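Long-range contacts in inosine-uridine nucleoside N-ribohydrolase (Xanthomonas oryzae pv. oryzae, PDB 4KL0), which binds calcium and probably hydrolyses N-glycosyl bonds of nucleosides, although its actual substrate is unknown: residues Asp29-Thr34 / Arg59-Val64; Leu146-Ile151 / Ala173-Met178. All coordinates share one frame; numbering follows the deposited sequence.

Contact 1. Residues Asp29-Thr34 / Arg59-Val64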
loop_
_atom_site.group_PDB
_atom_site.type_symbol
_atom_site.label_atom_id
_atom_site.label_comp_id
_atom_site.label_asym_id
_atom_site.label_seq_id
_atom_site.Cartn_x
_atom_site.Cartn_y
_atom_site.Cartn_z
ATOM N N ASP A 29 -4.716 -15.485 -4.755
ATOM C CA ASP A 29 -4.038 -15.482 -3.456
ATOM C C ASP A 29 -2.934 -14.429 -3.489
ATOM O O ASP A 29 -2.202 -14.338 -4.497
ATOM C CB ASP A 29 -3.438 -16.851 -3.133
ATOM C CG ASP A 29 -4.446 -17.780 -2.491
ATOM O OD1 ASP A 29 -5.627 -17.382 -2.369
ATOM O OD2 ASP A 29 -4.067 -18.907 -2.084
ATOM N N THR A 30 -2.817 -13.652 -2.399
ATOM C CA THR A 30 -1.989 -12.429 -2.414
ATOM C C THR A 30 -1.040 -12.385 -1.247
ATOM O O THR A 30 -1.445 -12.639 -0.110
ATOM C CB THR A 30 -2.898 -11.164 -2.401
ATOM O OG1 THR A 30 -3.698 -11.124 -3.596
ATOM C CG2 THR A 30 -2.057 -9.884 -2.319
ATOM N N LEU A 31 0.231 -12.065 -1.537
ATOM C CA LEU A 31 1.291 -11.867 -0.526
ATOM C C LEU A 31 1.578 -10.349 -0.486
ATOM O O LEU A 31 1.859 -9.725 -1.562
ATOM C CB LEU A 31 2.593 -12.584 -0.923
ATOM C CG LEU A 31 2.348 -14.021 -1.406
ATOM C CD1 LEU A 31 3.704 -14.629 -1.889
ATOM C CD2 LEU A 31 1.744 -14.854 -0.321
ATOM N N LEU A 32 1.460 -9.764 0.707
ATOM C CA LEU A 32 1.568 -8.302 0.877
ATOM C C LEU A 32 2.766 -7.973 1.763
ATOM O O LEU A 32 2.985 -8.580 2.822
ATOM C CB LEU A 32 0.255 -7.796 1.482
ATOM C CG LEU A 32 0.096 -6.313 1.703
ATOM C CD1 LEU A 32 0.125 -5.581 0.337
ATOM C CD2 LEU A 32 -1.268 -5.964 2.405
ATOM N N PHE A 33 3.537 -6.957 1.341
ATOM C CA PHE A 33 4.715 -6.479 2.064
ATOM C C PHE A 33 4.460 -5.017 2.410
ATOM O O PHE A 33 4.172 -4.223 1.515
ATOM C CB PHE A 33 5.950 -6.604 1.147
ATOM C CG PHE A 33 6.182 -8.003 0.683
ATOM C CD1 PHE A 33 7.104 -8.819 1.347
ATOM C CD2 PHE A 33 5.495 -8.482 -0.418
ATOM C CE1 PHE A 33 7.269 -10.179 0.910
ATOM C CE2 PHE A 33 5.664 -9.827 -0.846
ATOM C CZ PHE A 33 6.597 -10.638 -0.152
ATOM N N THR A 34 4.438 -4.672 3.703
ATOM C CA THR A 34 3.770 -3.429 4.146
ATOM C C THR A 34 4.383 -2.849 5.419
ATOM O O THR A 34 5.123 -3.540 6.129
ATOM C CB THR A 34 2.309 -3.774 4.386
ATOM O OG1 THR A 34 1.560 -2.644 4.855
ATOM C CG2 THR A 34 2.164 -4.886 5.398
ATOM N N ARG A 59 -7.453 -13.186 -2.142
ATOM C CA ARG A 59 -7.503 -13.718 -0.788
ATOM C C ARG A 59 -6.154 -13.410 -0.155
ATOM O O ARG A 59 -5.083 -13.787 -0.708
ATOM C CB ARG A 59 -7.898 -15.194 -0.748
ATOM C CG ARG A 59 -7.840 -15.754 0.658
ATOM C CD ARG A 59 -8.197 -17.241 0.698
ATOM N NE ARG A 59 -7.084 -18.011 0.183
ATOM C CZ ARG A 59 -6.983 -19.336 0.286
ATOM N NH1 ARG A 59 -7.945 -20.028 0.904
ATOM N NH2 ARG A 59 -5.921 -19.962 -0.206
ATOM N N LEU A 60 -6.202 -12.615 0.923
ATOM C CA LEU A 60 -4.943 -12.079 1.515
ATOM C C LEU A 60 -4.439 -13.125 2.484
ATOM O O LEU A 60 -4.956 -13.231 3.618
ATOM C CB LEU A 60 -5.209 -10.730 2.210
ATOM C CG LEU A 60 -4.032 -9.993 2.795
ATOM C CD1 LEU A 60 -2.962 -9.789 1.725
ATOM C CD2 LEU A 60 -4.560 -8.670 3.383
ATOM N N THR A 61 -3.422 -13.893 2.072
ATOM C CA THR A 61 -3.057 -15.043 2.886
ATOM C C THR A 61 -1.929 -14.738 3.882
ATOM O O THR A 61 -1.928 -15.243 5.033
ATOM C CB THR A 61 -2.715 -16.246 1.981
ATOM O OG1 THR A 61 -1.559 -15.931 1.174
ATOM C CG2 THR A 61 -3.895 -16.549 1.046
ATOM N N ASP A 62 -0.994 -13.862 3.479
ATOM C CA ASP A 62 0.208 -13.638 4.264
ATOM C C ASP A 62 0.609 -12.184 4.122
ATOM O O ASP A 62 0.531 -11.622 3.037
ATOM C CB ASP A 62 1.364 -14.522 3.750
ATOM C CG ASP A 62 1.043 -16.025 3.870
ATOM O OD1 ASP A 62 0.518 -16.594 2.902
ATOM O OD2 ASP A 62 1.332 -16.619 4.933
ATOM N N VAL A 63 1.009 -11.613 5.219
ATOM C CA VAL A 63 1.499 -10.240 5.226
ATOM C C VAL A 63 2.809 -10.197 6.003
ATOM O O VAL A 63 2.897 -10.694 7.139
ATOM C CB VAL A 63 0.432 -9.356 5.907
ATOM C CG1 VAL A 63 0.909 -7.942 6.022
ATOM C CG2 VAL A 63 -0.857 -9.393 5.107
ATOM N N VAL A 64 3.856 -9.637 5.415
ATOM C CA VAL A 64 5.121 -9.515 6.131
ATOM C C VAL A 64 5.422 -8.011 6.282
ATOM O O VAL A 64 5.298 -7.244 5.348
ATOM C CB VAL A 64 6.248 -10.225 5.412
ATOM C CG1 VAL A 64 7.531 -10.047 6.178
ATOM C CG2 VAL A 64 5.900 -11.760 5.269
#
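Strands 29-34 and 59-64 run parallel as sheet neighbours, their segment axes 4.7 Å apart and crossing at 47°. T30 N bonds to R59 O (2.8 Å) and T61 N to T30 O; then a beta bulge at T61 shifts the register by one residue. Beyond it L32 pairs with V63 and bonds to the residues flanking it, its N to D62 O and its O to V64 N at 2.9 Å, while T34 N reaches V64 O. At the N-terminal end D29 and R59 lie side by side in a salt bridge: R59 NH2 meets OD2 of D29 on its syn side at 2.8 Å, and NE makes a weaker, bent bond to OD1 of D29 (3.0 Å). A bend at chi3 (75°) lays the guanidinium nearly coplanar with the carboxylate, the planes 22° apart. T61 OG1 donates to D62 OD1 (2.8 Å), an oxygen that also takes the salt bridge from R138. On the face that carries T30, L32, L60 and V63, L60 CD1 packs on L32 CB at 3.8 Å. T34 CG2 presses tightly on V63 CG1 (3.4 Å), while T34 OG1 bonds to calcium ligand D42. With helix 41-54 between them, the strands form a beta-alpha-beta unit of the Rossmann-like nucleoside hydrolase fold.

Contact 2. Residues Leu146-Ile151 / Ala173-Met178. With CA (calcium ion), chain B.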
loop_
_atom_site.group_PDB
_atom_site.type_symbol
_atom_site.label_atom_id
_atom_site.label_comp_id
_atom_site.label_asym_id
_atom_site.label_seq_id
_atom_site.Cartn_x
_atom_site.Cartn_y
_atom_site.Cartn_z
ATOM N N LEU A 146 0.322 -16.991 -7.369
ATOM C CA LEU A 146 -0.066 -15.947 -6.397
ATOM C C LEU A 146 0.428 -14.598 -6.910
ATOM O O LEU A 146 1.334 -14.520 -7.773
ATOM C CB LEU A 146 0.582 -16.218 -5.051
ATOM C CG LEU A 146 0.108 -17.438 -4.228
ATOM C CD1 LEU A 146 0.836 -18.683 -4.643
ATOM C CD2 LEU A 146 0.220 -17.251 -2.740
ATOM N N GLY A 147 -0.169 -13.525 -6.401
ATOM C CA GLY A 147 0.351 -12.189 -6.688
ATOM C C GLY A 147 1.137 -11.636 -5.511
ATOM O O GLY A 147 0.866 -11.970 -4.363
ATOM N N MET A 148 2.158 -10.835 -5.791
ATOM C CA MET A 148 2.944 -10.199 -4.701
ATOM C C MET A 148 2.699 -8.717 -4.835
ATOM O O MET A 148 2.764 -8.156 -5.923
ATOM C CB MET A 148 4.472 -10.421 -4.846
ATOM C CG MET A 148 5.010 -11.844 -4.469
ATOM S SD MET A 148 6.829 -12.144 -4.857
ATOM C CE MET A 148 7.633 -10.845 -3.885
ATOM N N VAL A 149 2.356 -8.074 -3.733
ATOM C CA VAL A 149 2.097 -6.631 -3.759
ATOM C C VAL A 149 3.005 -5.942 -2.745
ATOM O O VAL A 149 3.018 -6.304 -1.538
ATOM C CB VAL A 149 0.616 -6.379 -3.419
ATOM C CG1 VAL A 149 0.394 -4.870 -3.369
ATOM C CG2 VAL A 149 -0.320 -7.040 -4.497
ATOM N N VAL A 150 3.791 -4.992 -3.236
ATOM C CA VAL A 150 4.810 -4.351 -2.359
ATOM C C VAL A 150 4.430 -2.919 -2.136
ATOM O O VAL A 150 4.397 -2.115 -3.061
ATOM C CB VAL A 150 6.201 -4.456 -3.017
ATOM C CG1 VAL A 150 7.243 -3.712 -2.195
ATOM C CG2 VAL A 150 6.523 -5.948 -3.290
ATOM N N ILE A 151 4.106 -2.582 -0.872
ATOM C CA ILE A 151 3.721 -1.215 -0.550
ATOM C C ILE A 151 4.594 -0.739 0.596
ATOM O O ILE A 151 4.155 0.089 1.351
ATOM C CB ILE A 151 2.228 -1.108 -0.185
ATOM C CG1 ILE A 151 1.792 -2.141 0.874
ATOM C CG2 ILE A 151 1.377 -1.353 -1.475
ATOM C CD1 ILE A 151 0.364 -1.967 1.372
ATOM N N ALA A 173 2.593 -14.799 -10.183
ATOM C CA ALA A 173 2.079 -14.175 -11.402
ATOM C C ALA A 173 2.655 -12.813 -11.800
ATOM O O ALA A 173 2.952 -12.570 -12.982
ATOM C CB ALA A 173 0.542 -14.109 -11.367
ATOM N N SER A 174 2.837 -11.927 -10.812
ATOM C CA SER A 174 3.356 -10.599 -11.082
ATOM C C SER A 174 3.764 -10.059 -9.752
ATOM O O SER A 174 3.363 -10.575 -8.692
ATOM C CB SER A 174 2.286 -9.653 -11.639
ATOM O OG SER A 174 1.177 -9.552 -10.730
ATOM N N ILE A 175 4.545 -8.999 -9.829
ATOM C CA ILE A 175 4.960 -8.239 -8.635
ATOM C C ILE A 175 4.587 -6.795 -8.933
ATOM O O ILE A 175 5.037 -6.204 -9.924
ATOM C CB ILE A 175 6.469 -8.319 -8.370
ATOM C CG1 ILE A 175 6.908 -9.762 -8.157
ATOM C CG2 ILE A 175 6.833 -7.396 -7.171
ATOM C CD1 ILE A 175 8.417 -9.937 -8.007
ATOM N N THR A 176 3.782 -6.191 -8.066
ATOM C CA THR A 176 3.310 -4.826 -8.293
ATOM C C THR A 176 3.812 -4.006 -7.125
ATOM O O THR A 176 3.677 -4.424 -5.969
ATOM C CB THR A 176 1.743 -4.745 -8.281
ATOM O OG1 THR A 176 1.224 -5.686 -9.237
ATOM C CG2 THR A 176 1.217 -3.378 -8.685
ATOM N N ILE A 177 4.443 -2.881 -7.419
ATOM C CA ILE A 177 5.241 -2.192 -6.384
ATOM C C ILE A 177 4.888 -0.714 -6.398
ATOM O O ILE A 177 4.772 -0.106 -7.477
ATOM C CB ILE A 177 6.784 -2.261 -6.719
ATOM C CG1 ILE A 177 7.245 -3.709 -6.821
ATOM C CG2 ILE A 177 7.624 -1.471 -5.661
ATOM C CD1 ILE A 177 8.709 -3.837 -7.404
ATOM N N MET A 178 4.754 -0.100 -5.224
ATOM C CA MET A 178 4.591 1.335 -5.117
ATOM C C MET A 178 6.010 1.871 -4.999
ATOM O O MET A 178 6.659 1.767 -3.946
ATOM C CB MET A 178 3.768 1.640 -3.828
ATOM C CG MET A 178 3.201 3.066 -3.723
ATOM S SD MET A 178 4.441 4.432 -3.453
ATOM C CE MET A 178 4.158 5.307 -5.027
HETATM CA CA CA B . 3.329 1.901 2.717
HETATM O O HOH W 1 1.122 -8.380 -8.201
HETATM O O HOH W 2 3.958 3.118 0.394
HETATM O O HOH W 3 2.893 4.333 2.995
HETATM O O HOH W 4 5.695 2.967 2.768
#
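Two parallel neighbours in the middle of the Rossmann-like sheet, strands 146-150 and 172-178, meet here in a buried contact, and the first of them leads straight into the calcium site. Their segment axes are 4.8 Å apart and only 12° from parallel. The ladder starts with A173 N on L146 O (2.7 Å) and alternates through M148 and V150, each of which gives its N-H to the second strand and takes one back on its carbonyl; V150 N to T176 O is short at 2.8 Å and nearly straight (171°). On the face that carries M148, V150, I175 and I177, the side chains lie alongside one another. M148 SD rests on I175 CG1 at 4.1 Å, and V150 CB on I177 CG1 at 4.0 Å; helix 155-163 packs against M148 and V150. With CG1 anti to the carbonyl carbon (chi1 -60°), I175 turns this branch to the sulfur and CG2 to V150. A water donates to M148 O and also bonds S174 OG and T176 OG1, tying both strands together. Past V150 the carbonyl of I151 turns to the metal, which D35, D42, D318 and three waters also bind: I151 O lies 2.4 Å from calcium.

Contacts 1 and 2 lie side by side in one sheet, their centres about 9 Å apart, and the middle strands 28-34 and 146-150 are themselves neighbours. L31 joins them, its O 2.8 Å from V149 N and its N 2.9 Å from G147 O, both probable hydrogen bonds. The four strands thus run in the order 58-65, 28-34, 146-150, 172-178, all parallel. Along the chain the contacts come in series, contact 1 closing before contact 2 opens. Helix 155-163 packs on side chains of both. The calcium lies beyond the C-terminal ends of the two middle strands, and each contact supplies a residue next to it: contact 2 a ligand, contact 1 a second-shell threonine.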